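Local structure of SusD homolog (Bacteroides ovatus, 4F53) at residues 386-391 against 411-416; 91-96 against 122-127. The protein probably binds mucin O-glycans as a SusD-family, TPR-like lipoprotein of the outer membrane. All blocks are in the same frame, centred on the assembly; numbering follows the deposited sequence.

How the contacts relate
The two contacts sample very different settings within one SusD/RagB-family chain. Contact 1 pairs two parts of the long loop between helices 379-383 and 423-438, its centre about 23 Å from the centre of the chain. Contact 2 joins helices 82-106 and 110-131 in the interior, about 14 Å from that centre and on the opposite side of it. Their own centres are about 37 Å apart and their nearest atoms about 25 Å, so neither touches the other. In sequence, contact 2 is complete before contact 1 begins. Contact 1 is joined by a threonine hydroxyl and a water bonded to main-chain atoms, contact 2 by apolar packing; no bound glycan is present to relate either to sugar recognition.

Contact 1 of 2, residues 386-391 against 411-416; sequences TGKVEA and NTNVTV
With chi1 of Thr415 at -170°, its OG1 stands trans to the residue's own N and points at residues 386-387, while bends at chi2 and chi4 carry the Lys388 chain past Asn413 and turn its ammonium back to its own segment. The first torsion delivers the direct hydrogen bond of the contact: Thr415 OG1 donates to Gly387 O at 2.8 Å. The donor makes a C=O...donor angle of 126° and is tilted from the carbonyl plane; the same hydroxyl has a further weak hydrogen bond with Ser385 O.

The Lys388 fold has two consequences. Its CD lies 3.5 Å from Asn413 O, an aliphatic contact with a carbonyl, and at the end of the chain Lys388 NZ donates to Thr386 O at 2.9 Å. Beside that bond, Thr415 CG2 packs 3.7 Å from Lys388 NZ.

Farther along, a water takes over the bridging. It accepts from Val389 N at 2.7 Å and donates to Val414 O, also at 2.7 Å, with only a weak bond to Thr412 O; Val414 O additionally receives Tyr274 OH. Next to the water, Val389 CB and Thr412 CG2 meet at 4.2 Å, and both side chains rest on Tyr270 of helix 265-273. Thr412 OG1 forms an ST turn with Val414 N and is hydrogen-bonded to Glu428, tying this loop to helix 423-438.

The segments run 148° apart in direction, yet neither is a regular strand, and their backbones share no direct amide-to-carbonyl bond. The polar links between them are instead the Thr415 hydroxyl and the bridging water. With only 321 Å² buried, the chemistry is consistent with a small surface pairing held by a hydroxyl, a water and modest aliphatic packing.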
loop_
_atom_site.group_PDB
_atom_site.type_symbol
_atom_site.label_atom_id
_atom_site.label_comp_id
_atom_site.label_asym_id
_atom_site.label_seq_id
_atom_site.Cartn_x
_atom_site.Cartn_y
_atom_site.Cartn_z
ATOM N N THR A 386 16.506 19.348 9.544
ATOM C CA THR A 386 16.549 20.020 8.228
ATOM C C THR A 386 17.526 19.285 7.255
ATOM O O THR A 386 17.976 19.864 6.266
ATOM C CB THR A 386 16.895 21.515 8.367
ATOM O OG1 THR A 386 18.143 21.636 9.049
ATOM C CG2 THR A 386 15.805 22.309 9.079
ATOM N N GLY A 387 17.757 18.005 7.513
ATOM C CA GLY A 387 18.600 17.128 6.711
ATOM C C GLY A 387 18.101 16.969 5.290
ATOM O O GLY A 387 16.901 16.803 5.052
ATOM N N LYS A 388 19.004 17.096 4.334
ATOM C CA LYS A 388 18.636 17.029 2.926
ATOM C C LYS A 388 19.036 15.710 2.313
ATOM O O LYS A 388 20.103 15.178 2.645
ATOM C CB LYS A 388 19.285 18.194 2.151
ATOM C CG LYS A 388 18.749 19.590 2.543
ATOM C CD LYS A 388 17.250 19.831 2.280
ATOM C CE LYS A 388 16.834 21.231 2.676
ATOM N NZ LYS A 388 16.977 21.481 4.138
ATOM N N VAL A 389 18.187 15.195 1.403
ATOM C CA VAL A 389 18.399 13.922 0.701
ATOM C C VAL A 389 19.574 14.055 -0.233
ATOM O O VAL A 389 19.607 14.949 -1.068
ATOM C CB VAL A 389 17.131 13.404 -0.028
ATOM C CG1 VAL A 389 17.427 12.148 -0.845
ATOM C CG2 VAL A 389 16.008 13.136 0.965
ATOM N N GLU A 390 20.547 13.177 -0.073
ATOM C CA GLU A 390 21.748 13.142 -0.901
ATOM C C GLU A 390 21.624 12.036 -1.947
ATOM O O GLU A 390 20.716 11.198 -1.872
ATOM C CB GLU A 390 22.985 12.934 -0.004
ATOM C CG GLU A 390 23.604 14.257 0.385
ATOM C CD GLU A 390 23.877 14.467 1.861
ATOM O OE1 GLU A 390 24.548 13.602 2.474
ATOM O OE2 GLU A 390 23.486 15.539 2.382
ATOM N N ALA A 391 22.540 12.042 -2.913
ATOM C CA ALA A 391 22.636 11.074 -4.001
ATOM C C ALA A 391 22.852 9.646 -3.467
ATOM O O ALA A 391 23.524 9.464 -2.455
ATOM C CB ALA A 391 23.797 11.456 -4.918
ATOM N N ASN A 411 15.741 13.605 -6.787
ATOM C CA ASN A 411 15.773 15.058 -6.910
ATOM C C ASN A 411 14.650 15.684 -6.077
ATOM O O ASN A 411 13.507 15.800 -6.542
ATOM C CB ASN A 411 15.720 15.470 -8.385
ATOM C CG ASN A 411 16.889 14.882 -9.179
ATOM O OD1 ASN A 411 18.083 15.056 -8.846
ATOM N ND2 ASN A 411 16.564 14.112 -10.215
ATOM N N THR A 412 14.970 16.035 -4.819
ATOM C CA THR A 412 14.001 16.643 -3.890
ATOM C C THR A 412 14.730 17.456 -2.837
ATOM O O THR A 412 15.832 17.087 -2.442
ATOM C CB THR A 412 13.082 15.566 -3.206
ATOM O OG1 THR A 412 12.173 16.251 -2.369
ATOM C CG2 THR A 412 13.850 14.590 -2.288
ATOM N N ASN A 413 14.075 18.484 -2.307
ATOM C CA ASN A 413 14.630 19.305 -1.223
ATOM C C ASN A 413 13.792 19.158 0.050
ATOM O O ASN A 413 14.010 19.900 1.015
ATOM C CB ASN A 413 14.718 20.783 -1.631
ATOM C CG ASN A 413 16.101 21.210 -2.046
ATOM O OD1 ASN A 413 17.082 21.055 -1.302
ATOM N ND2 ASN A 413 16.206 21.769 -3.246
ATOM N N VAL A 414 12.856 18.171 0.058
ATOM C CA VAL A 414 11.951 17.913 1.177
ATOM C C VAL A 414 12.760 17.491 2.421
ATOM O O VAL A 414 13.686 16.675 2.345
ATOM C CB VAL A 414 10.812 16.884 0.830
ATOM C CG1 VAL A 414 11.334 15.450 0.696
ATOM C CG2 VAL A 414 9.669 16.944 1.841
ATOM N N THR A 415 12.414 18.087 3.552
ATOM C CA THR A 415 13.005 17.756 4.827
ATOM C C THR A 415 11.862 17.635 5.850
ATOM O O THR A 415 10.685 17.676 5.467
ATOM C CB THR A 415 14.168 18.681 5.208
ATOM O OG1 THR A 415 14.787 18.092 6.366
ATOM C CG2 THR A 415 13.735 20.145 5.448
ATOM N N VAL A 416 12.211 17.394 7.129
ATOM C CA VAL A 416 11.247 17.132 8.191
ATOM C C VAL A 416 10.592 18.415 8.737
ATOM O O VAL A 416 9.359 18.493 8.733
ATOM C CB VAL A 416 11.862 16.292 9.341
ATOM C CG1 VAL A 416 10.791 15.896 10.357
ATOM C CG2 VAL A 416 12.579 15.060 8.792
HETATM O O HOH W 1 15.904 16.604 0.873
#

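Contact 2 of 2, residues 91-96 against 122-127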
loop_
_atom_site.group_PDB
_atom_site.type_symbol
_atom_site.label_atom_id
_atom_site.label_comp_id
_atom_site.label_asym_id
_atom_site.label_seq_id
_atom_site.Cartn_x
_atom_site.Cartn_y
_atom_site.Cartn_z
ATOM N N ASP A 91 -6.668 -13.940 -8.449
ATOM C CA ASP A 91 -6.516 -14.568 -7.143
ATOM C C ASP A 91 -7.283 -13.842 -6.046
ATOM O O ASP A 91 -7.756 -14.513 -5.140
ATOM C CB ASP A 91 -5.041 -14.756 -6.771
ATOM C CG ASP A 91 -4.328 -15.871 -7.527
ATOM O OD1 ASP A 91 -4.753 -16.193 -8.673
ATOM O OD2 ASP A 91 -3.351 -16.419 -6.983
ATOM N N PHE A 92 -7.498 -12.523 -6.140
ATOM C CA PHE A 92 -8.337 -11.844 -5.144
ATOM C C PHE A 92 -9.794 -12.297 -5.248
ATOM O O PHE A 92 -10.416 -12.535 -4.216
ATOM C CB PHE A 92 -8.259 -10.326 -5.252
ATOM C CG PHE A 92 -7.086 -9.733 -4.514
ATOM C CD1 PHE A 92 -7.042 -9.736 -3.119
ATOM C CD2 PHE A 92 -6.035 -9.153 -5.205
ATOM C CE1 PHE A 92 -5.961 -9.179 -2.438
ATOM C CE2 PHE A 92 -4.966 -8.579 -4.522
ATOM C CZ PHE A 92 -4.931 -8.606 -3.147
ATOM N N TYR A 93 -10.309 -12.479 -6.481
ATOM C CA TYR A 93 -11.691 -12.926 -6.717
ATOM C C TYR A 93 -11.892 -14.382 -6.272
ATOM O O TYR A 93 -12.882 -14.653 -5.600
ATOM C CB TYR A 93 -12.106 -12.731 -8.192
ATOM C CG TYR A 93 -12.399 -11.280 -8.519
ATOM C CD1 TYR A 93 -11.365 -10.371 -8.754
ATOM C CD2 TYR A 93 -13.709 -10.803 -8.549
ATOM C CE1 TYR A 93 -11.630 -9.034 -9.034
ATOM C CE2 TYR A 93 -13.982 -9.466 -8.828
ATOM C CZ TYR A 93 -12.942 -8.590 -9.082
ATOM O OH TYR A 93 -13.209 -7.275 -9.333
ATOM N N SER A 94 -10.943 -15.297 -6.598
ATOM C CA SER A 94 -10.971 -16.732 -6.236
ATOM C C SER A 94 -10.914 -16.948 -4.732
ATOM O O SER A 94 -11.539 -17.871 -4.195
ATOM C CB SER A 94 -9.777 -17.467 -6.847
ATOM O OG SER A 94 -9.695 -17.280 -8.248
ATOM N N LYS A 95 -10.112 -16.121 -4.060
ATOM C CA LYS A 95 -9.904 -16.268 -2.626
ATOM C C LYS A 95 -10.966 -15.551 -1.801
ATOM O O LYS A 95 -11.261 -16.016 -0.700
ATOM C CB LYS A 95 -8.511 -15.770 -2.223
ATOM C CG LYS A 95 -7.394 -16.640 -2.783
ATOM C CD LYS A 95 -6.055 -15.990 -2.507
ATOM C CE LYS A 95 -4.941 -16.648 -3.276
ATOM N NZ LYS A 95 -4.571 -17.944 -2.673
ATOM N N PHE A 96 -11.526 -14.429 -2.299
ATOM C CA PHE A 96 -12.496 -13.660 -1.523
ATOM C C PHE A 96 -13.963 -14.100 -1.700
ATOM O O PHE A 96 -14.651 -14.354 -0.695
ATOM C CB PHE A 96 -12.386 -12.128 -1.822
ATOM C CG PHE A 96 -13.157 -11.282 -0.834
ATOM C CD1 PHE A 96 -14.511 -10.994 -1.040
ATOM C CD2 PHE A 96 -12.549 -10.821 0.332
ATOM C CE1 PHE A 96 -15.239 -10.276 -0.086
ATOM C CE2 PHE A 96 -13.272 -10.089 1.278
ATOM C CZ PHE A 96 -14.621 -9.852 1.083
ATOM N N VAL A 122 -12.297 -2.943 1.496
ATOM C CA VAL A 122 -10.832 -2.818 1.642
ATOM C C VAL A 122 -10.094 -3.680 0.586
ATOM O O VAL A 122 -9.139 -3.195 -0.029
ATOM C CB VAL A 122 -10.344 -3.172 3.092
ATOM C CG1 VAL A 122 -8.826 -3.032 3.234
ATOM C CG2 VAL A 122 -11.056 -2.330 4.148
ATOM N N VAL A 123 -10.540 -4.941 0.372
ATOM C CA VAL A 123 -9.903 -5.877 -0.561
ATOM C C VAL A 123 -10.090 -5.391 -1.994
ATOM O O VAL A 123 -9.124 -5.290 -2.744
ATOM C CB VAL A 123 -10.414 -7.332 -0.376
ATOM C CG1 VAL A 123 -9.875 -8.255 -1.470
ATOM C CG2 VAL A 123 -10.029 -7.859 0.996
HETATM N N MSE A 124 -11.320 -5.064 -2.359
HETATM C CA MSE A 124 -11.626 -4.632 -3.717
HETATM C C MSE A 124 -11.147 -3.192 -3.964
HETATM O O MSE A 124 -10.937 -2.827 -5.118
HETATM C CB MSE A 124 -13.110 -4.860 -4.052
HETATM C CG MSE A 124 -13.463 -6.350 -4.026
HETATM SE SE MSE A 124 -12.374 -7.399 -5.291
HETATM C CE MSE A 124 -12.256 -9.155 -4.341
ATOM N N LEU A 125 -10.884 -2.423 -2.895
ATOM C CA LEU A 125 -10.241 -1.097 -2.997
ATOM C C LEU A 125 -8.821 -1.290 -3.554
ATOM O O LEU A 125 -8.442 -0.546 -4.431
ATOM C CB LEU A 125 -10.203 -0.345 -1.647
ATOM C CG LEU A 125 -9.612 1.088 -1.636
ATOM C CD1 LEU A 125 -10.438 2.049 -2.526
ATOM C CD2 LEU A 125 -9.545 1.631 -0.214
ATOM N N ARG A 126 -8.066 -2.308 -3.082
ATOM C CA ARG A 126 -6.719 -2.635 -3.607
ATOM C C ARG A 126 -6.795 -2.958 -5.100
ATOM O O ARG A 126 -5.965 -2.491 -5.872
ATOM C CB ARG A 126 -6.080 -3.858 -2.911
ATOM C CG ARG A 126 -5.975 -3.830 -1.412
ATOM C CD ARG A 126 -5.420 -5.160 -0.928
ATOM N NE ARG A 126 -4.174 -5.471 -1.633
ATOM C CZ ARG A 126 -3.007 -5.720 -1.060
ATOM N NH1 ARG A 126 -2.906 -5.765 0.262
ATOM N NH2 ARG A 126 -1.937 -5.952 -1.803
ATOM N N VAL A 127 -7.789 -3.786 -5.483
ATOM C CA VAL A 127 -8.011 -4.261 -6.853
ATOM C C VAL A 127 -8.395 -3.091 -7.792
ATOM O O VAL A 127 -7.766 -2.962 -8.846
ATOM C CB VAL A 127 -9.024 -5.440 -6.930
ATOM C CG1 VAL A 127 -9.112 -5.985 -8.358
ATOM C CG2 VAL A 127 -8.643 -6.557 -5.941
#
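Phe92 O receives the helical bond from Phe96 N at 2.9 Å, and the methyl of selenomethionine Met124 comes up against the same oxygen from the other helix, with Met124 CE 3.9 Å from Phe92 O. Bends at chi2 and chi3 curl the Met124 chain so that the selenium and the methyl beyond it meet different residues: CE also packs on Phe96 CB, while the selenium lies over one face of the Tyr93 ring. Met124 SE is 4.3 Å from the Tyr93 centroid and 23° off the ring normal, offset toward the rim on the CZ side, a Met-aromatic contact. Tyr93 OH is itself hydrogen-bonded to Pro135 O, which helps fix the ring beneath the selenium.

Phe92 is the central knob, seated in a hole formed by Val123, Met124, Arg126 and Val127. Its CD1 meets Val123 CG1 at 3.6 Å, and its CD2 meets Val127 CG2 at 3.8 Å; valines one helical turn apart thus approach the two ortho carbons obliquely. At the far end, Phe92 CZ lies 3.6 Å from Arg126 NE; ring and guanidinium planes are 41° apart, an oblique approach and not a stack. Arg126 NH2 forms a salt bridge with Asp51 and NH1 a hydrogen bond with Met39 O, which probably compensates the buried charge. Phe96 adds a flanking contact, its CD2 being 3.9 Å from Val123 CG2.

Helix 44-58 packs against Phe92 and Arg126 through Val50, and its Phe46 meets the Phe92 ring edge-to-face. The axes of the two short segments pass 10.9 Å apart at 166°, a spacing consistent with the large side chains between them. Successive helices 82-106 and 110-131 thus form an antiparallel helical hairpin with knob-into-hole packing, as expected in the TPR-like helical fold of SusD proteins.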